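Local coordinates for arfgap-like finger domain containing protein (Cryptosporidium parvum Iowa II, PDB 2OWA), which probably acts as a zinc-finger GTPase-activating protein for ADP-ribosylation factor (Arf) GTPases, this chain being its ArfGAP domain, at residues Ile94-Phe104 / Cys124-Glu135. Residues are numbered along the deposited sequence; the frame is centred on the assembly and turned at random.
Sequences IGGNGRARNYF and CGRQYKQILDSE
The side chains of Tyr-103 and Tyr-128 run alongside one another at the tight centre of this helix pair, each pointing at the opposite helix. Tyr-128 CD1 lies over one face of the Tyr-103 ring, towards its rim, 3.3 Å from Tyr-103 CG. The ring planes are tilted by 33°. Both side chains run anti to the backbone N (chi1 175° in Tyr-103, much the same in Tyr-128), which sends each ring across to the other helix. Each is a knob in a hole: Tyr-103 among Cys-124, Gln-127, Tyr-128 and Ile-131, Tyr-128 among Arg-99, Ala-100, Tyr-103 and Phe-104. Phe-104 completes the aromatic cluster, its CZ 3.8 Å from Gly-125 CA, where no side chain intervenes. Tyr-128, a buried residue, has its OH a short 2.5 Å from a water, and the same water can donate to Gly-96 O.

The flanks are looser and more polar. At one end a water joins Tyr-103 OH to OE1 of the exposed Gln-127. At the other, Arg-99 NH1 and NH2, at the end of an extended chain, both donate to Glu-135 OE2, NH1 at 2.9 Å. The oxygen lies in the guanidinium plane, but the carboxylate is turned 88° to it. Arg-99 NH1 also donates to Ile-94 O at 2.8 Å, tying the salt bridge to the end of helix 86-94. This end also has an apolar contact, Ile-94 CD1 on Leu-132 CD2 at 3.5 Å.

On the zinc-finger side, Phe-40 and Val-56 touch Ala-100. Helix 97-107 thus lies between helix 123-135 and the Cys4 zinc module, within the ArfGAP fold.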
loop_
_atom_site.group_PDB
_atom_site.type_symbol
_atom_site.label_atom_id
_atom_site.label_comp_id
_atom_site.label_asym_id
_atom_site.label_seq_id
_atom_site.Cartn_x
_atom_site.Cartn_y
_atom_site.Cartn_z
ATOM N N ILE A 94 4.893 5.060 6.914
ATOM C CA ILE A 94 4.494 6.490 6.756
ATOM C C ILE A 94 3.231 6.691 5.917
ATOM O O ILE A 94 2.628 7.784 5.940
ATOM C CB ILE A 94 5.642 7.387 6.224
ATOM C CG1 ILE A 94 6.100 6.937 4.831
ATOM C CG2 ILE A 94 6.814 7.419 7.194
ATOM C CD1 ILE A 94 5.601 7.783 3.742
ATOM N N GLY A 95 2.840 5.645 5.184
ATOM C CA GLY A 95 1.620 5.662 4.398
ATOM C C GLY A 95 0.432 5.108 5.175
ATOM O O GLY A 95 0.096 5.570 6.266
ATOM N N GLY A 96 -0.209 4.088 4.620
ATOM C CA GLY A 96 -1.391 3.506 5.253
ATOM C C GLY A 96 -2.657 3.920 4.539
ATOM O O GLY A 96 -2.674 4.904 3.775
ATOM N N ASN A 97 -3.727 3.162 4.767
ATOM C CA ASN A 97 -5.055 3.499 4.213
ATOM C C ASN A 97 -5.633 4.851 4.628
ATOM O O ASN A 97 -6.208 5.528 3.798
ATOM C CB ASN A 97 -6.067 2.384 4.485
ATOM C CG ASN A 97 -5.763 1.114 3.706
ATOM O OD1 ASN A 97 -4.721 1.002 3.044
ATOM N ND2 ASN A 97 -6.677 0.121 3.800
ATOM N N GLY A 98 -5.472 5.257 5.900
ATOM C CA GLY A 98 -5.932 6.577 6.322
ATOM C C GLY A 98 -5.318 7.792 5.611
ATOM O O GLY A 98 -6.036 8.675 5.115
ATOM N N ARG A 99 -3.992 7.875 5.580
ATOM C CA ARG A 99 -3.340 8.944 4.823
ATOM C C ARG A 99 -3.764 9.016 3.326
ATOM O O ARG A 99 -3.985 10.122 2.791
ATOM C CB ARG A 99 -1.824 8.780 4.915
ATOM C CG ARG A 99 -1.074 9.968 4.368
ATOM C CD ARG A 99 0.381 9.855 4.634
ATOM N NE ARG A 99 1.046 11.150 4.472
ATOM C CZ ARG A 99 2.349 11.352 4.690
ATOM N NH1 ARG A 99 3.130 10.356 5.106
ATOM N NH2 ARG A 99 2.863 12.566 4.509
ATOM N N ALA A 100 -3.831 7.848 2.673
ATOM C CA ALA A 100 -4.252 7.735 1.266
ATOM C C ALA A 100 -5.732 8.148 1.041
ATOM O O ALA A 100 -6.016 8.968 0.148
ATOM C CB ALA A 100 -3.976 6.313 0.705
ATOM N N ARG A 101 -6.643 7.621 1.869
ATOM C CA ARG A 101 -8.058 8.017 1.853
ATOM C C ARG A 101 -8.137 9.534 2.032
ATOM O O ARG A 101 -8.859 10.194 1.313
ATOM C CB ARG A 101 -8.866 7.342 2.982
ATOM C CG ARG A 101 -9.517 6.031 2.586
ATOM C CD ARG A 101 -9.900 5.221 3.842
ATOM N NE ARG A 101 -10.089 3.811 3.546
ATOM C CZ ARG A 101 -9.849 2.841 4.422
ATOM N NH1 ARG A 101 -9.430 3.169 5.642
ATOM N NH2 ARG A 101 -10.031 1.554 4.085
ATOM N N ASN A 102 -7.345 10.075 2.946
ATOM C CA ASN A 102 -7.409 11.498 3.212
ATOM C C ASN A 102 -6.987 12.283 1.981
ATOM O O ASN A 102 -7.674 13.213 1.582
ATOM C CB ASN A 102 -6.568 11.910 4.449
ATOM C CG ASN A 102 -6.429 13.446 4.581
ATOM O OD1 ASN A 102 -7.420 14.162 4.609
ATOM N ND2 ASN A 102 -5.200 13.940 4.645
ATOM N N TYR A 103 -5.848 11.902 1.387
ATOM C CA TYR A 103 -5.366 12.571 0.206
ATOM C C TYR A 103 -6.368 12.489 -0.966
ATOM O O TYR A 103 -6.720 13.519 -1.554
ATOM C CB TYR A 103 -4.001 12.023 -0.211
ATOM C CG TYR A 103 -3.501 12.600 -1.519
ATOM C CD1 TYR A 103 -2.841 13.818 -1.549
ATOM C CD2 TYR A 103 -3.725 11.932 -2.736
ATOM C CE1 TYR A 103 -2.383 14.348 -2.726
ATOM C CE2 TYR A 103 -3.265 12.462 -3.925
ATOM C CZ TYR A 103 -2.608 13.669 -3.906
ATOM O OH TYR A 103 -2.155 14.207 -5.058
ATOM N N PHE A 104 -6.800 11.278 -1.280
ATOM C CA PHE A 104 -7.714 11.025 -2.419
ATOM C C PHE A 104 -9.109 11.650 -2.270
ATOM O O PHE A 104 -9.604 12.231 -3.228
ATOM C CB PHE A 104 -7.760 9.528 -2.827
ATOM C CG PHE A 104 -6.495 9.057 -3.521
ATOM C CD1 PHE A 104 -6.085 9.651 -4.720
ATOM C CD2 PHE A 104 -5.711 8.022 -2.969
ATOM C CE1 PHE A 104 -4.893 9.245 -5.362
ATOM C CE2 PHE A 104 -4.543 7.586 -3.585
ATOM C CZ PHE A 104 -4.115 8.212 -4.792
ATOM N N CYS A 124 -3.176 12.259 -10.130
ATOM C CA CYS A 124 -3.281 12.393 -8.660
ATOM C C CYS A 124 -2.644 11.204 -7.947
ATOM O O CYS A 124 -2.021 11.370 -6.902
ATOM C CB CYS A 124 -4.751 12.499 -8.198
ATOM S SG CYS A 124 -5.672 13.783 -9.039
ATOM N N GLY A 125 -2.782 10.013 -8.525
ATOM C CA GLY A 125 -2.124 8.821 -7.995
ATOM C C GLY A 125 -0.616 8.994 -8.078
ATOM O O GLY A 125 0.121 8.736 -7.104
ATOM N N ARG A 126 -0.156 9.415 -9.254
ATOM C CA ARG A 126 1.284 9.639 -9.483
ATOM C C ARG A 126 1.835 10.653 -8.478
ATOM O O ARG A 126 2.839 10.386 -7.858
ATOM C CB ARG A 126 1.539 10.090 -10.912
ATOM C CG ARG A 126 3.008 10.339 -11.243
ATOM N N GLN A 127 1.130 11.772 -8.309
ATOM C CA GLN A 127 1.445 12.814 -7.367
ATOM C C GLN A 127 1.526 12.349 -5.897
ATOM O O GLN A 127 2.455 12.724 -5.156
ATOM C CB GLN A 127 0.409 13.907 -7.489
ATOM C CG GLN A 127 0.992 15.216 -7.971
ATOM C CD GLN A 127 0.030 15.994 -8.826
ATOM O OE1 GLN A 127 -1.143 16.139 -8.487
ATOM N NE2 GLN A 127 0.518 16.500 -9.948
ATOM N N TYR A 128 0.570 11.522 -5.488
ATOM C CA TYR A 128 0.614 10.929 -4.127
ATOM C C TYR A 128 1.800 9.966 -3.952
ATOM O O TYR A 128 2.433 9.961 -2.901
ATOM C CB TYR A 128 -0.721 10.272 -3.767
ATOM C CG TYR A 128 -0.774 9.729 -2.368
ATOM C CD1 TYR A 128 -0.864 10.599 -1.260
ATOM C CD2 TYR A 128 -0.673 8.364 -2.145
ATOM C CE1 TYR A 128 -0.891 10.096 0.036
ATOM C CE2 TYR A 128 -0.692 7.848 -0.851
ATOM C CZ TYR A 128 -0.809 8.711 0.219
ATOM O OH TYR A 128 -0.817 8.198 1.473
ATOM N N LYS A 129 2.075 9.144 -4.966
ATOM C CA LYS A 129 3.222 8.231 -4.981
ATOM C C LYS A 129 4.548 9.021 -4.753
ATOM O O LYS A 129 5.405 8.598 -3.976
ATOM C CB LYS A 129 3.249 7.486 -6.322
ATOM C CG LYS A 129 3.949 6.125 -6.386
ATOM C CD LYS A 129 5.234 6.142 -7.229
ATOM C CE LYS A 129 5.651 4.708 -7.674
ATOM N NZ LYS A 129 4.979 4.181 -8.956
ATOM N N GLN A 130 4.665 10.181 -5.407
ATOM C CA GLN A 130 5.787 11.105 -5.228
ATOM C C GLN A 130 5.858 11.774 -3.874
ATOM O O GLN A 130 6.945 12.061 -3.428
ATOM C CB GLN A 130 5.792 12.196 -6.315
ATOM C CG GLN A 130 6.328 11.701 -7.644
ATOM C CD GLN A 130 6.495 12.825 -8.678
ATOM O OE1 GLN A 130 6.342 12.600 -9.866
ATOM N NE2 GLN A 130 6.792 14.039 -8.212
ATOM N N ILE A 131 4.719 12.062 -3.246
ATOM C CA ILE A 131 4.680 12.590 -1.863
ATOM C C ILE A 131 5.307 11.568 -0.913
ATOM O O ILE A 131 6.103 11.908 -0.016
ATOM C CB ILE A 131 3.218 12.941 -1.394
ATOM C CG1 ILE A 131 2.645 14.125 -2.205
ATOM C CG2 ILE A 131 3.152 13.240 0.115
ATOM C CD1 ILE A 131 1.122 14.257 -2.097
ATOM N N LEU A 132 4.958 10.303 -1.121
ATOM C CA LEU A 132 5.521 9.248 -0.308
ATOM C C LEU A 132 7.014 9.053 -0.566
ATOM O O LEU A 132 7.755 8.857 0.389
ATOM C CB LEU A 132 4.769 7.948 -0.521
ATOM C CG LEU A 132 3.296 7.869 -0.077
ATOM C CD1 LEU A 132 2.893 6.397 -0.296
ATOM C CD2 LEU A 132 3.012 8.329 1.396
ATOM N N ASP A 133 7.436 9.121 -1.845
ATOM C CA ASP A 133 8.854 8.991 -2.240
ATOM C C ASP A 133 9.687 10.065 -1.555
ATOM O O ASP A 133 10.789 9.809 -1.059
ATOM C CB ASP A 133 9.034 9.207 -3.756
ATOM C CG ASP A 133 8.487 8.099 -4.588
ATOM O OD1 ASP A 133 8.105 7.035 -4.016
ATOM O OD2 ASP A 133 8.471 8.287 -5.844
ATOM N N SER A 134 9.152 11.277 -1.579
ATOM C CA SER A 134 9.762 12.411 -0.949
ATOM C C SER A 134 9.894 12.238 0.583
ATOM O O SER A 134 10.913 12.604 1.157
ATOM C CB SER A 134 8.944 13.631 -1.278
ATOM O OG SER A 134 9.757 14.759 -1.195
ATOM N N GLU A 135 8.890 11.654 1.229
ATOM C CA GLU A 135 8.954 11.354 2.676
ATOM C C GLU A 135 10.058 10.382 3.065
ATOM O O GLU A 135 10.675 10.539 4.111
ATOM C CB GLU A 135 7.643 10.759 3.158
ATOM C CG GLU A 135 6.513 11.716 3.192
ATOM C CD GLU A 135 6.421 12.366 4.530
ATOM O OE1 GLU A 135 7.151 13.363 4.745
ATOM O OE2 GLU A 135 5.629 11.861 5.361
HETATM O O HOH W 1 -0.657 5.779 2.002
HETATM O O HOH W 2 -3.779 15.449 -7.579
#